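Local atomic coordinates of trypsin-resistant surface T6 protein (Streptococcus pyogenes serotype M6, PDB entry 4P0D), a protein that probably forms the repeating backbone subunit of the pili that this Gram-positive bacterium displays on its cell wall. Residues A[282-287]-A[308-313]; A[106-111]-A[144-149]; A[174-179]-A[259-264]; A[200-205]-A[263-268]. The protein carries 1 engineered substitution. One frame throughout, in Å; residues are numbered along the deposited sequence. Where two conformers were deposited one is given.

Interaction 1: A[282-287]-A[308-313]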
loop_
_atom_site.group_PDB
_atom_site.type_symbol
_atom_site.label_atom_id
_atom_site.label_comp_id
_atom_site.label_asym_id
_atom_site.label_seq_id
_atom_site.Cartn_x
_atom_site.Cartn_y
_atom_site.Cartn_z
ATOM N N PHE A 282 3.708 -5.025 1.411
ATOM C CA PHE A 282 4.092 -6.377 1.038
ATOM C C PHE A 282 5.225 -6.843 1.946
ATOM O O PHE A 282 6.358 -6.345 1.850
ATOM C CB PHE A 282 4.496 -6.443 -0.439
ATOM C CG PHE A 282 4.933 -7.803 -0.909
ATOM C CD1 PHE A 282 4.376 -8.979 -0.389
ATOM C CD2 PHE A 282 5.881 -7.916 -1.903
ATOM C CE1 PHE A 282 4.783 -10.222 -0.851
ATOM C CE2 PHE A 282 6.279 -9.153 -2.371
ATOM C CZ PHE A 282 5.742 -10.310 -1.836
ATOM N N PHE A 283 4.888 -7.784 2.837
ATOM C CA PHE A 283 5.826 -8.335 3.817
ATOM C C PHE A 283 6.389 -9.631 3.308
ATOM O O PHE A 283 5.634 -10.487 2.842
ATOM C CB PHE A 283 5.157 -8.631 5.149
ATOM C CG PHE A 283 4.552 -7.440 5.788
ATOM C CD1 PHE A 283 3.251 -7.072 5.500
ATOM C CD2 PHE A 283 5.292 -6.660 6.673
ATOM C CE1 PHE A 283 2.689 -5.960 6.088
ATOM C CE2 PHE A 283 4.726 -5.546 7.271
ATOM C CZ PHE A 283 3.423 -5.197 6.979
ATOM N N TYR A 284 7.708 -9.787 3.447
ATOM C CA TYR A 284 8.400 -11.018 3.058
ATOM C C TYR A 284 9.595 -11.208 4.016
ATOM O O TYR A 284 9.846 -10.345 4.874
ATOM C CB TYR A 284 8.855 -10.949 1.586
ATOM C CG TYR A 284 9.714 -9.732 1.310
ATOM C CD1 TYR A 284 9.133 -8.511 0.961
ATOM C CD2 TYR A 284 11.107 -9.784 1.442
ATOM C CE1 TYR A 284 9.914 -7.386 0.746
ATOM C CE2 TYR A 284 11.893 -8.654 1.235
ATOM C CZ TYR A 284 11.297 -7.466 0.880
ATOM O OH TYR A 284 12.065 -6.328 0.666
ATOM N N SER A 285 10.297 -12.335 3.896
ATOM C CA SER A 285 11.475 -12.573 4.726
ATOM C C SER A 285 12.764 -12.131 4.035
ATOM O O SER A 285 13.003 -12.479 2.896
ATOM C CB SER A 285 11.635 -14.030 5.129
ATOM O OG SER A 285 12.844 -14.159 5.899
ATOM N N ASN A 286 13.596 -11.380 4.758
ATOM C CA ASN A 286 14.960 -11.093 4.302
ATOM C C ASN A 286 16.021 -11.925 5.039
ATOM O O ASN A 286 17.221 -11.630 4.982
ATOM C CB ASN A 286 15.264 -9.585 4.350
ATOM C CG ASN A 286 15.272 -9.010 5.757
ATOM O OD1 ASN A 286 14.852 -9.656 6.725
ATOM N ND2 ASN A 286 15.741 -7.779 5.872
ATOM N N ASN A 287 15.562 -12.969 5.722
ATOM C CA ASN A 287 16.437 -13.930 6.383
ATOM C C ASN A 287 15.671 -15.236 6.413
ATOM O O ASN A 287 15.230 -15.686 7.473
ATOM C CB ASN A 287 16.791 -13.427 7.783
ATOM C CG ASN A 287 17.963 -14.165 8.404
ATOM O OD1 ASN A 287 18.573 -15.056 7.800
ATOM N ND2 ASN A 287 18.271 -13.802 9.628
ATOM N N THR A 308 10.740 -8.101 6.613
ATOM C CA THR A 308 10.734 -6.709 6.207
ATOM C C THR A 308 9.609 -6.461 5.195
ATOM O O THR A 308 8.775 -7.339 4.978
ATOM C CB THR A 308 12.116 -6.266 5.677
ATOM O OG1 THR A 308 12.150 -4.845 5.587
ATOM C CG2 THR A 308 12.446 -6.883 4.315
ATOM N N SER A 309 9.551 -5.264 4.615
ATOM C CA SER A 309 8.488 -4.966 3.667
ATOM C C SER A 309 8.848 -3.942 2.626
ATOM O O SER A 309 9.795 -3.178 2.792
ATOM C CB SER A 309 7.256 -4.490 4.400
ATOM O OG SER A 309 7.453 -3.201 4.930
ATOM N N LYS A 310 8.089 -3.964 1.535
ATOM C CA LYS A 310 8.001 -2.855 0.607
ATOM C C LYS A 310 6.614 -2.260 0.751
ATOM O O LYS A 310 5.688 -2.896 1.279
ATOM C CB LYS A 310 8.210 -3.334 -0.831
ATOM C CG LYS A 310 9.614 -3.806 -1.148
ATOM C CD LYS A 310 10.608 -2.651 -1.172
ATOM C CE LYS A 310 12.048 -3.142 -1.271
ATOM N NZ LYS A 310 12.974 -1.996 -1.091
ATOM N N GLU A 311 6.442 -1.043 0.274
ATOM C CA GLU A 311 5.132 -0.424 0.375
ATOM C C GLU A 311 4.878 0.560 -0.734
ATOM O O GLU A 311 5.784 0.940 -1.462
ATOM C CB GLU A 311 4.956 0.245 1.744
ATOM C CG GLU A 311 6.020 1.237 2.130
ATOM C CD GLU A 311 5.710 1.875 3.482
ATOM O OE1 GLU A 311 5.241 3.031 3.497
ATOM O OE2 GLU A 311 5.887 1.214 4.516
ATOM N N ASP A 312 3.605 0.910 -0.887
ATOM C CA ASP A 312 3.180 1.899 -1.854
ATOM C C ASP A 312 1.846 2.488 -1.392
ATOM O O ASP A 312 1.066 1.840 -0.687
ATOM C CB ASP A 312 3.071 1.292 -3.257
ATOM C CG ASP A 312 3.206 2.344 -4.382
ATOM O OD1 ASP A 312 3.522 3.533 -4.113
ATOM O OD2 ASP A 312 3.007 1.977 -5.551
ATOM N N SER A 313 1.619 3.730 -1.808
ATOM C CA SER A 313 0.468 4.506 -1.405
ATOM C C SER A 313 0.040 5.403 -2.555
ATOM O O SER A 313 0.879 5.897 -3.326
ATOM C CB SER A 313 0.840 5.344 -0.186
ATOM O OG SER A 313 -0.283 6.037 0.324
#
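The methyl CG2 of T308 lies against the ring of Y284, 3.6 Å from Y284 CE2, the two side chains running side by side in the same direction. A chi1 of 55° leans the Y284 ring over toward the partner strand. At its far end Y284 OH comes up to the aliphatic chain of K310, 3.7 Å from K310 CE. On the other face of the sheet, CB of S309 approaches the ring of F283, 3.7 Å from F283 CD2. Four backbone hydrogen bonds fix the register: F282 and K310 exchange one pair, the F282 N to K310 O bond being nearly straight at 178°, and Y284 and T308 exchange the other. Between them F283 faces S309 as a non-hydrogen-bonded pair. Further out, the polar ends of Y284 and K310 are bound to the backbone carbonyls of G106 and D105, and the ring of F282 meets that of F178. S285 OG accepts from N287 N, an ST turn where the strand ends. The whole is a regular antiparallel strand pair, in which strand 276-285 of the Cna-B-like part of the pilin is joined by strand 307-316.

Interaction 2: A[106-111]-A[144-149]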
loop_
_atom_site.group_PDB
_atom_site.type_symbol
_atom_site.label_atom_id
_atom_site.label_comp_id
_atom_site.label_asym_id
_atom_site.label_seq_id
_atom_site.Cartn_x
_atom_site.Cartn_y
_atom_site.Cartn_z
ATOM N N GLY A 106 16.257 -3.768 1.111
ATOM C CA GLY A 106 15.174 -4.744 1.216
ATOM C C GLY A 106 15.414 -6.071 0.515
ATOM O O GLY A 106 14.535 -6.929 0.497
ATOM N N ARG A 107 16.594 -6.277 -0.061
ATOM C CA ARG A 107 16.816 -7.523 -0.756
ATOM C C ARG A 107 17.033 -8.683 0.198
ATOM O O ARG A 107 17.384 -8.511 1.370
ATOM C CB ARG A 107 17.934 -7.422 -1.801
ATOM C CG ARG A 107 19.356 -7.383 -1.292
ATOM C CD ARG A 107 20.314 -7.218 -2.480
ATOM N NE ARG A 107 19.876 -6.154 -3.363
ATOM C CZ ARG A 107 19.445 -6.274 -4.622
ATOM N NH1 ARG A 107 19.388 -7.439 -5.283
ATOM N NH2 ARG A 107 19.050 -5.172 -5.228
ATOM N N THR A 108 16.802 -9.871 -0.336
ATOM C CA THR A 108 16.945 -11.109 0.420
ATOM C C THR A 108 17.862 -12.040 -0.356
ATOM O O THR A 108 17.768 -12.131 -1.585
ATOM C CB THR A 108 15.577 -11.779 0.719
ATOM O OG1 THR A 108 15.787 -12.985 1.458
ATOM C CG2 THR A 108 14.813 -12.113 -0.538
ATOM N N TYR A 109 18.753 -12.711 0.377
ATOM C CA TYR A 109 19.870 -13.467 -0.186
ATOM C C TYR A 109 19.722 -14.955 0.092
ATOM O O TYR A 109 19.185 -15.336 1.127
ATOM C CB TYR A 109 21.184 -13.022 0.488
ATOM C CG TYR A 109 21.805 -11.764 -0.060
ATOM C CD1 TYR A 109 22.742 -11.825 -1.081
ATOM C CD2 TYR A 109 21.495 -10.509 0.467
ATOM C CE1 TYR A 109 23.343 -10.669 -1.580
ATOM C CE2 TYR A 109 22.090 -9.351 -0.036
ATOM C CZ TYR A 109 23.014 -9.444 -1.046
ATOM O OH TYR A 109 23.633 -8.293 -1.541
ATOM N N ASN A 110 20.202 -15.784 -0.836
ATOM C CA ASN A 110 20.380 -17.197 -0.564
ATOM C C ASN A 110 21.620 -17.378 0.320
ATOM O O ASN A 110 22.517 -16.518 0.317
ATOM C CB ASN A 110 20.584 -18.008 -1.841
ATOM C CG ASN A 110 19.378 -17.980 -2.788
ATOM O OD1 ASN A 110 18.245 -17.641 -2.423
ATOM N ND2 ASN A 110 19.637 -18.352 -4.021
ATOM N N PRO A 111 21.681 -18.503 1.051
ATOM C CA PRO A 111 22.885 -18.904 1.821
ATOM C C PRO A 111 24.067 -19.251 0.913
ATOM O O PRO A 111 23.860 -19.611 -0.233
ATOM C CB PRO A 111 22.439 -20.157 2.561
ATOM C CG PRO A 111 20.979 -20.294 2.348
ATOM C CD PRO A 111 20.608 -19.508 1.136
ATOM N N LYS A 144 23.709 -14.355 -4.442
ATOM C CA LYS A 144 22.444 -14.370 -5.148
ATOM C C LYS A 144 21.321 -13.804 -4.272
ATOM O O LYS A 144 21.060 -14.278 -3.167
ATOM C CB LYS A 144 22.095 -15.781 -5.616
ATOM C CG LYS A 144 20.791 -15.837 -6.413
ATOM C CD LYS A 144 20.631 -17.156 -7.144
ATOM C CE LYS A 144 19.172 -17.423 -7.482
ATOM N NZ LYS A 144 19.067 -18.579 -8.415
ATOM N N SER A 145 20.643 -12.796 -4.797
ATOM C CA SER A 145 19.603 -12.117 -4.066
ATOM C C SER A 145 18.426 -11.760 -4.992
ATOM O O SER A 145 18.571 -11.763 -6.222
ATOM C CB SER A 145 20.192 -10.848 -3.427
ATOM O OG SER A 145 20.628 -9.951 -4.435
ATOM N N SER A 146 17.281 -11.457 -4.385
ATOM C CA SER A 146 16.112 -10.948 -5.096
ATOM C C SER A 146 15.593 -9.691 -4.400
ATOM O O SER A 146 15.792 -9.490 -3.201
ATOM C CB SER A 146 15.034 -12.047 -5.186
ATOM O OG SER A 146 14.620 -12.477 -3.894
ATOM N N LEU A 147 14.955 -8.812 -5.166
ATOM C CA LEU A 147 14.466 -7.545 -4.631
ATOM C C LEU A 147 12.970 -7.495 -4.905
ATOM O O LEU A 147 12.562 -7.267 -6.031
ATOM C CB LEU A 147 15.183 -6.346 -5.287
ATOM C CG LEU A 147 14.719 -4.928 -4.917
ATOM C CD1 LEU A 147 14.892 -4.666 -3.435
ATOM C CD2 LEU A 147 15.465 -3.876 -5.729
ATOM N N PRO A 148 12.151 -7.750 -3.880
ATOM C CA PRO A 148 10.718 -7.636 -4.090
ATOM C C PRO A 148 10.262 -6.197 -4.314
ATOM O O PRO A 148 11.021 -5.243 -4.072
ATOM C CB PRO A 148 10.140 -8.179 -2.792
ATOM C CG PRO A 148 11.193 -9.109 -2.275
ATOM C CD PRO A 148 12.456 -8.378 -2.580
ATOM N N SER A 149 9.032 -6.042 -4.778
ATOM C CA SER A 149 8.442 -4.713 -4.928
ATOM C C SER A 149 6.943 -4.832 -4.847
ATOM O O SER A 149 6.395 -5.914 -5.001
ATOM C CB SER A 149 8.801 -4.082 -6.269
ATOM O OG SER A 149 8.250 -4.839 -7.325
HETATM O O HOH W 1 18.539 -9.403 -7.917
HETATM O O HOH W 2 16.489 -14.288 -3.149
HETATM O O HOH W 3 23.925 -15.831 -2.088
#
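R107 NH1 donates to S145 OG at 2.9 Å, joining two of the residues most covered by this contact (73 and 66 Å²). A bend at chi3 (48°) brings the R107 guanidinium alongside S145. The acceptor lies close to the guanidinium plane, so the bond uses the edge of the group, while CB of L147 lies over one face. A water accepts a weak bond from NH1 and donates to S145 O. The charge of R107 has its main partner in D105, bound through NE.

S145 is also the residue on which Y109 rests: S145 CB stands 3.6 Å from the centroid of the Y109 ring, 13° off the ring normal, a CH-pi contact over the face. The hydroxyl of that ring is bound to the carbonyl of E16.

K144, with another 73 Å² covered, contributes through its backbone and the flank of its extended chain. K144 O accepts from N110 N at 2.9 Å, and ND2 of N110 lies 3.5 Å from K144 CD as the two side chains cross. A different water accepts from K144 N and donates to N110 O. Between these ends T108 and S146 exchange two backbone hydrogen bonds, N of T108 to O of S146 at 3.1 Å and N of S146 to O of T108 at 2.9 Å.

The alternation of hydrogen-bonded T108–S146 and non-hydrogen-bonded Y109–S145 pairs is that of a short antiparallel strand pair, here in the N-terminal Ig-like part, on the long strand 139-155 that runs on toward the middle of the molecule.

Interaction 3: A[174-179]-A[259-264]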
loop_
_atom_site.group_PDB
_atom_site.type_symbol
_atom_site.label_atom_id
_atom_site.label_comp_id
_atom_site.label_asym_id
_atom_site.label_seq_id
_atom_site.Cartn_x
_atom_site.Cartn_y
_atom_site.Cartn_z
ATOM N N TYR A 174 -8.764 0.078 -7.025
ATOM C CA TYR A 174 -7.359 -0.062 -6.715
ATOM C C TYR A 174 -6.850 -1.417 -7.211
ATOM O O TYR A 174 -7.578 -2.406 -7.251
ATOM C CB TYR A 174 -7.159 0.019 -5.214
ATOM C CG TYR A 174 -7.476 1.351 -4.595
ATOM C CD1 TYR A 174 -8.770 1.673 -4.193
ATOM C CD2 TYR A 174 -6.479 2.291 -4.391
ATOM C CE1 TYR A 174 -9.046 2.892 -3.607
ATOM C CE2 TYR A 174 -6.751 3.519 -3.810
ATOM C CZ TYR A 174 -8.028 3.813 -3.421
ATOM O OH TYR A 174 -8.271 5.024 -2.838
ATOM N N SER A 175 -5.582 -1.439 -7.580
ATOM C CA SER A 175 -4.923 -2.639 -8.088
ATOM C C SER A 175 -3.481 -2.708 -7.583
ATOM O O SER A 175 -2.782 -1.687 -7.528
ATOM C CB SER A 175 -4.967 -2.672 -9.614
ATOM O OG SER A 175 -4.260 -1.591 -10.174
ATOM N N LEU A 176 -3.068 -3.909 -7.189
ATOM C CA LEU A 176 -1.727 -4.140 -6.694
ATOM C C LEU A 176 -1.042 -5.141 -7.591
ATOM O O LEU A 176 -1.639 -6.147 -7.979
ATOM C CB LEU A 176 -1.762 -4.717 -5.291
ATOM C CG LEU A 176 -2.374 -3.915 -4.162
ATOM C CD1 LEU A 176 -2.432 -4.767 -2.895
ATOM C CD2 LEU A 176 -1.573 -2.647 -3.912
ATOM N N THR A 177 0.206 -4.869 -7.946
ATOM C CA THR A 177 1.063 -5.905 -8.524
ATOM C C THR A 177 2.335 -5.963 -7.687
ATOM O O THR A 177 2.692 -4.989 -7.021
ATOM C CB THR A 177 1.420 -5.627 -9.982
ATOM O OG1 THR A 177 2.213 -4.447 -10.050
ATOM C CG2 THR A 177 0.144 -5.454 -10.844
ATOM N N PHE A 178 3.019 -7.095 -7.702
ATOM C CA PHE A 178 4.253 -7.203 -6.943
ATOM C C PHE A 178 5.241 -8.213 -7.493
ATOM O O PHE A 178 4.862 -9.119 -8.245
ATOM C CB PHE A 178 3.970 -7.437 -5.454
ATOM C CG PHE A 178 3.099 -8.614 -5.155
ATOM C CD1 PHE A 178 1.720 -8.541 -5.312
ATOM C CD2 PHE A 178 3.658 -9.789 -4.658
ATOM C CE1 PHE A 178 0.916 -9.630 -5.011
ATOM C CE2 PHE A 178 2.865 -10.886 -4.352
ATOM C CZ PHE A 178 1.492 -10.804 -4.529
ATOM N N GLU A 179 6.519 -8.012 -7.149
ATOM C CA GLU A 179 7.586 -8.946 -7.505
ATOM C C GLU A 179 7.906 -9.760 -6.269
ATOM O O GLU A 179 8.073 -9.214 -5.198
ATOM C CB GLU A 179 8.827 -8.199 -8.019
ATOM C CG GLU A 179 8.529 -7.426 -9.295
ATOM C CD GLU A 179 9.636 -6.483 -9.723
ATOM O OE1 GLU A 179 9.884 -5.457 -9.040
ATOM O OE2 GLU A 179 10.229 -6.770 -10.779
ATOM N N ILE A 259 -3.903 -8.282 -7.485
ATOM C CA ILE A 259 -4.971 -8.070 -6.529
ATOM C C ILE A 259 -5.728 -6.797 -6.917
ATOM O O ILE A 259 -5.104 -5.780 -7.209
ATOM C CB ILE A 259 -4.396 -7.932 -5.090
ATOM C CG1 ILE A 259 -3.554 -9.162 -4.717
ATOM C CG2 ILE A 259 -5.492 -7.709 -4.047
ATOM C CD1 ILE A 259 -3.030 -9.112 -3.300
ATOM N N SER A 260 -7.054 -6.850 -6.894
ATOM C CA SER A 260 -7.873 -5.672 -7.114
ATOM C C SER A 260 -8.912 -5.514 -6.016
ATOM O O SER A 260 -9.325 -6.490 -5.385
ATOM C CB SER A 260 -8.530 -5.744 -8.494
ATOM O OG SER A 260 -7.499 -5.668 -9.439
ATOM N N TYR A 261 -9.305 -4.272 -5.767
ATOM C CA TYR A 261 -10.352 -3.982 -4.793
ATOM C C TYR A 261 -10.872 -2.562 -4.957
ATOM O O TYR A 261 -10.267 -1.740 -5.635
ATOM C CB TYR A 261 -9.872 -4.219 -3.365
ATOM C CG TYR A 261 -8.497 -3.679 -3.063
ATOM C CD1 TYR A 261 -7.349 -4.401 -3.387
ATOM C CD2 TYR A 261 -8.339 -2.444 -2.437
ATOM C CE1 TYR A 261 -6.079 -3.905 -3.100
ATOM C CE2 TYR A 261 -7.082 -1.941 -2.151
ATOM C CZ TYR A 261 -5.964 -2.670 -2.468
ATOM O OH TYR A 261 -4.722 -2.148 -2.155
ATOM N N LYS A 262 -12.009 -2.289 -4.341
ATOM C CA LYS A 262 -12.659 -1.007 -4.499
ATOM C C LYS A 262 -12.929 -0.362 -3.178
ATOM O O LYS A 262 -13.084 -1.049 -2.178
ATOM C CB LYS A 262 -13.984 -1.206 -5.201
ATOM C CG LYS A 262 -13.858 -1.591 -6.658
ATOM C CD LYS A 262 -15.265 -1.829 -7.165
ATOM C CE LYS A 262 -15.327 -2.157 -8.631
ATOM N NZ LYS A 262 -16.785 -2.357 -8.929
ATOM N N ALA A 263 -13.035 0.961 -3.185
ATOM C CA ALA A 263 -13.547 1.694 -2.067
ATOM C C ALA A 263 -14.395 2.863 -2.554
ATOM O O ALA A 263 -14.247 3.311 -3.687
ATOM C CB ALA A 263 -12.423 2.162 -1.171
ATOM N N VAL A 264 -15.306 3.343 -1.713
ATOM C CA VAL A 264 -16.180 4.458 -2.094
ATOM C C VAL A 264 -15.986 5.669 -1.178
ATOM O O VAL A 264 -15.969 5.544 0.055
ATOM C CB VAL A 264 -17.664 4.049 -2.070
ATOM C CG1 VAL A 264 -18.090 3.715 -0.655
ATOM C CG2 VAL A 264 -18.532 5.158 -2.649
#
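A chi1 of 44° folds the Y261 ring back over its own backbone and swings it across the strand pair to Y174 and L176. This turn brings one face of the Y261 ring up to Y174 CB, which stands toward the rim, 3.6 Å from Y261 CE2. The two tyrosine rings are almost parallel, 13° between planes, yet slid so far apart that they barely overlap, with the centroids of the Y174 and Y261 rings 5.9 Å from each other. L176 meets the same ring at its edge, with L176 CD1 in the ring plane and 3.6 Å from Y261 OH. Thus Y174 CB takes a face of the Y261 ring and L176 CD1 its edge. Farther along, L176 CB faces I259 CB at 4.2 Å, and the end of F178 reaches I259 CD1.

Y174 and Y261 exchange two backbone hydrogen bonds, the shorter from Y174 N to Y261 O at 2.7 Å, and L176 and I259 exchange two more. S175 and S260 form the intervening non-hydrogen-bonded pair on the opposite face.

The hydroxyl of Y261 is bound to D196, and F243 meets its ring edge-to-face. M198 packs on Y174 and Y261. Strand 171-179 has strand 139-155 as its other neighbour, while strand 258-265 is flanked by strand 202-213, so this pair lies between those two strands.

Interaction 4: A[200-205]-A[263-268]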
loop_
_atom_site.group_PDB
_atom_site.type_symbol
_atom_site.label_atom_id
_atom_site.label_comp_id
_atom_site.label_asym_id
_atom_site.label_seq_id
_atom_site.Cartn_x
_atom_site.Cartn_y
_atom_site.Cartn_z
ATOM N N GLU A 200 -9.792 7.154 6.437
ATOM C CA GLU A 200 -11.173 7.045 6.906
ATOM C C GLU A 200 -12.210 7.592 5.937
ATOM O O GLU A 200 -13.353 7.198 6.018
ATOM C CB GLU A 200 -11.366 7.628 8.324
ATOM C CG GLU A 200 -11.187 9.129 8.448
ATOM C CD GLU A 200 -11.773 9.696 9.740
ATOM O OE1 GLU A 200 -11.682 10.923 9.915
ATOM O OE2 GLU A 200 -12.342 8.938 10.569
ATOM N N GLY A 201 -11.805 8.466 5.018
ATOM C CA GLY A 201 -12.717 9.041 4.027
ATOM C C GLY A 201 -13.049 8.130 2.848
ATOM O O GLY A 201 -13.744 8.542 1.913
ATOM N N LEU A 202 -12.518 6.908 2.880
ATOM C CA LEU A 202 -12.798 5.887 1.882
ATOM C C LEU A 202 -13.342 4.683 2.618
ATOM O O LEU A 202 -12.811 4.329 3.657
ATOM C CB LEU A 202 -11.502 5.516 1.167
ATOM C CG LEU A 202 -10.806 6.695 0.473
ATOM C CD1 LEU A 202 -9.310 6.476 0.301
ATOM C CD2 LEU A 202 -11.477 6.957 -0.873
ATOM N N THR A 203 -14.408 4.071 2.120
ATOM C CA THR A 203 -14.980 2.911 2.759
ATOM C C THR A 203 -14.607 1.695 1.908
ATOM O O THR A 203 -15.085 1.535 0.785
ATOM C CB THR A 203 -16.503 3.053 2.937
ATOM O OG1 THR A 203 -16.799 4.259 3.659
ATOM C CG2 THR A 203 -17.092 1.846 3.689
ATOM N N PHE A 204 -13.715 0.870 2.444
ATOM C CA PHE A 204 -13.218 -0.336 1.774
ATOM C C PHE A 204 -14.318 -1.357 1.613
ATOM O O PHE A 204 -15.089 -1.554 2.543
ATOM C CB PHE A 204 -12.105 -0.956 2.620
ATOM C CG PHE A 204 -11.604 -2.271 2.098
ATOM C CD1 PHE A 204 -10.895 -2.337 0.909
ATOM C CD2 PHE A 204 -11.832 -3.446 2.805
ATOM C CE1 PHE A 204 -10.439 -3.552 0.418
ATOM C CE2 PHE A 204 -11.358 -4.655 2.329
ATOM C CZ PHE A 204 -10.664 -4.714 1.141
ATOM N N ASN A 205 -14.388 -1.990 0.441
ATOM C CA ASN A 205 -15.359 -3.048 0.175
ATOM C C ASN A 205 -14.651 -4.390 0.066
ATOM O O ASN A 205 -14.111 -4.733 -0.991
ATOM C CB ASN A 205 -16.146 -2.779 -1.120
ATOM C CG ASN A 205 -17.301 -3.771 -1.330
ATOM O OD1 ASN A 205 -17.326 -4.869 -0.774
ATOM N ND2 ASN A 205 -18.267 -3.369 -2.125
ATOM N N ALA A 263 -13.035 0.961 -3.185
ATOM C CA ALA A 263 -13.547 1.694 -2.067
ATOM C C ALA A 263 -14.395 2.863 -2.554
ATOM O O ALA A 263 -14.247 3.311 -3.687
ATOM C CB ALA A 263 -12.423 2.162 -1.171
ATOM N N VAL A 264 -15.306 3.343 -1.713
ATOM C CA VAL A 264 -16.180 4.458 -2.094
ATOM C C VAL A 264 -15.986 5.669 -1.178
ATOM O O VAL A 264 -15.969 5.544 0.055
ATOM C CB VAL A 264 -17.664 4.049 -2.070
ATOM C CG1 VAL A 264 -18.090 3.715 -0.655
ATOM C CG2 VAL A 264 -18.532 5.158 -2.649
ATOM N N VAL A 265 -15.890 6.842 -1.798
ATOM C CA VAL A 265 -15.545 8.082 -1.106
ATOM C C VAL A 265 -16.751 8.437 -0.248
ATOM O O VAL A 265 -17.875 8.491 -0.750
ATOM C CB VAL A 265 -15.225 9.219 -2.115
ATOM C CG1 VAL A 265 -14.857 10.524 -1.406
ATOM C CG2 VAL A 265 -14.104 8.813 -3.045
ATOM N N ASN A 266 -16.528 8.601 1.056
ATOM C CA ASN A 266 -17.610 8.920 2.015
ATOM C C ASN A 266 -17.524 10.375 2.498
ATOM O O ASN A 266 -16.667 11.127 2.066
ATOM C CB ASN A 266 -17.599 7.935 3.199
ATOM C CG ASN A 266 -16.333 8.033 4.060
ATOM O OD1 ASN A 266 -15.958 9.112 4.535
ATOM N ND2 ASN A 266 -15.677 6.905 4.266
ATOM N N ASN A 267 -18.446 10.767 3.358
ATOM C CA ASN A 267 -18.552 12.163 3.805
ATOM C C ASN A 267 -17.363 12.664 4.638
ATOM O O ASN A 267 -17.203 13.867 4.786
ATOM C CB ASN A 267 -19.853 12.372 4.581
ATOM C CG ASN A 267 -19.837 11.700 5.926
ATOM O OD1 ASN A 267 -19.642 12.344 6.951
ATOM N ND2 ASN A 267 -20.013 10.404 5.930
ATOM N N LYS A 268 -16.535 11.749 5.153
ATOM C CA LYS A 268 -15.326 12.116 5.906
ATOM C C LYS A 268 -14.105 12.351 5.014
ATOM O O LYS A 268 -13.000 12.585 5.520
ATOM C CB LYS A 268 -14.984 11.035 6.938
ATOM C CG LYS A 268 -16.036 10.828 8.009
ATOM C CD LYS A 268 -15.878 9.452 8.649
ATOM C CE LYS A 268 -16.604 9.375 9.979
ATOM N NZ LYS A 268 -16.429 8.042 10.631
#
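An antiparallel strand pair in the Cna-B-like middle part of the pilin ends here in an Asx turn, and N266 ties that turn to the 200-205 segment. With chi1 at 65°, the side-chain amide of N266 is directed across to E200 and T203. N266 ND2 donates twice: to the carbonyl O of E200 at 2.9 Å, nearly straight at 170°, and to OG1 of T203, also at 2.9 Å. Both acceptors lie near the amide plane, so the two N-H bonds of one nitrogen are used. At the other end of the amide, N266 OD1 accepts from K268 N at 2.8 Å, closing the turn. The backbone of N266 adds a bond from its N to G201 O, the donor standing above the carbonyl plane.

Along the strands T203 and V264 exchange two backbone hydrogen bonds, at 3.0 Å from T203 N to V264 O and 3.1 Å from V264 N to T203 O. L202 and F204 face V265 and A263 as non-hydrogen-bonded pairs on one face of the sheet: L202 CD2 meets V265 CG2 at 3.9 Å, and A263 CB lies against the T203 carbonyl, 3.4 Å from T203 O, and near F204 CA. L202 also packs on L172 and Y174, and V264 on I431 and Y433.

At the exposed end of the contact E200 and K268 cross at about a right angle, with OE2 of E200 4.2 Å from NZ of K268, too long for a salt bridge. Their opposite charges probably attract only mildly, whereas the three bonds gripping the N266 amide fix its rotation and hold the turn to E200, just before strand 202-213, and to T203 within it.

How the interactions relate
From the N terminus, interaction 2 comes first, closing a loop of 32 residues within the N-terminal Ig-like part. The chain then runs along strand 139-155 into the middle part, where interaction 3 brackets 79 residues. Interaction 4 opens within that span and ends on the same strand, 258-265, sharing A263 and V264. Interaction 1 follows in series, closing a 20-residue loop, most of it in the hydrophilic region. It touches both interaction 2, where K310 CG packs on P148 O, and interaction 3, while backbone hydrogen bonding between S149 and E179 joins interactions 2 and 3. The N-terminal and middle parts are thus tied together.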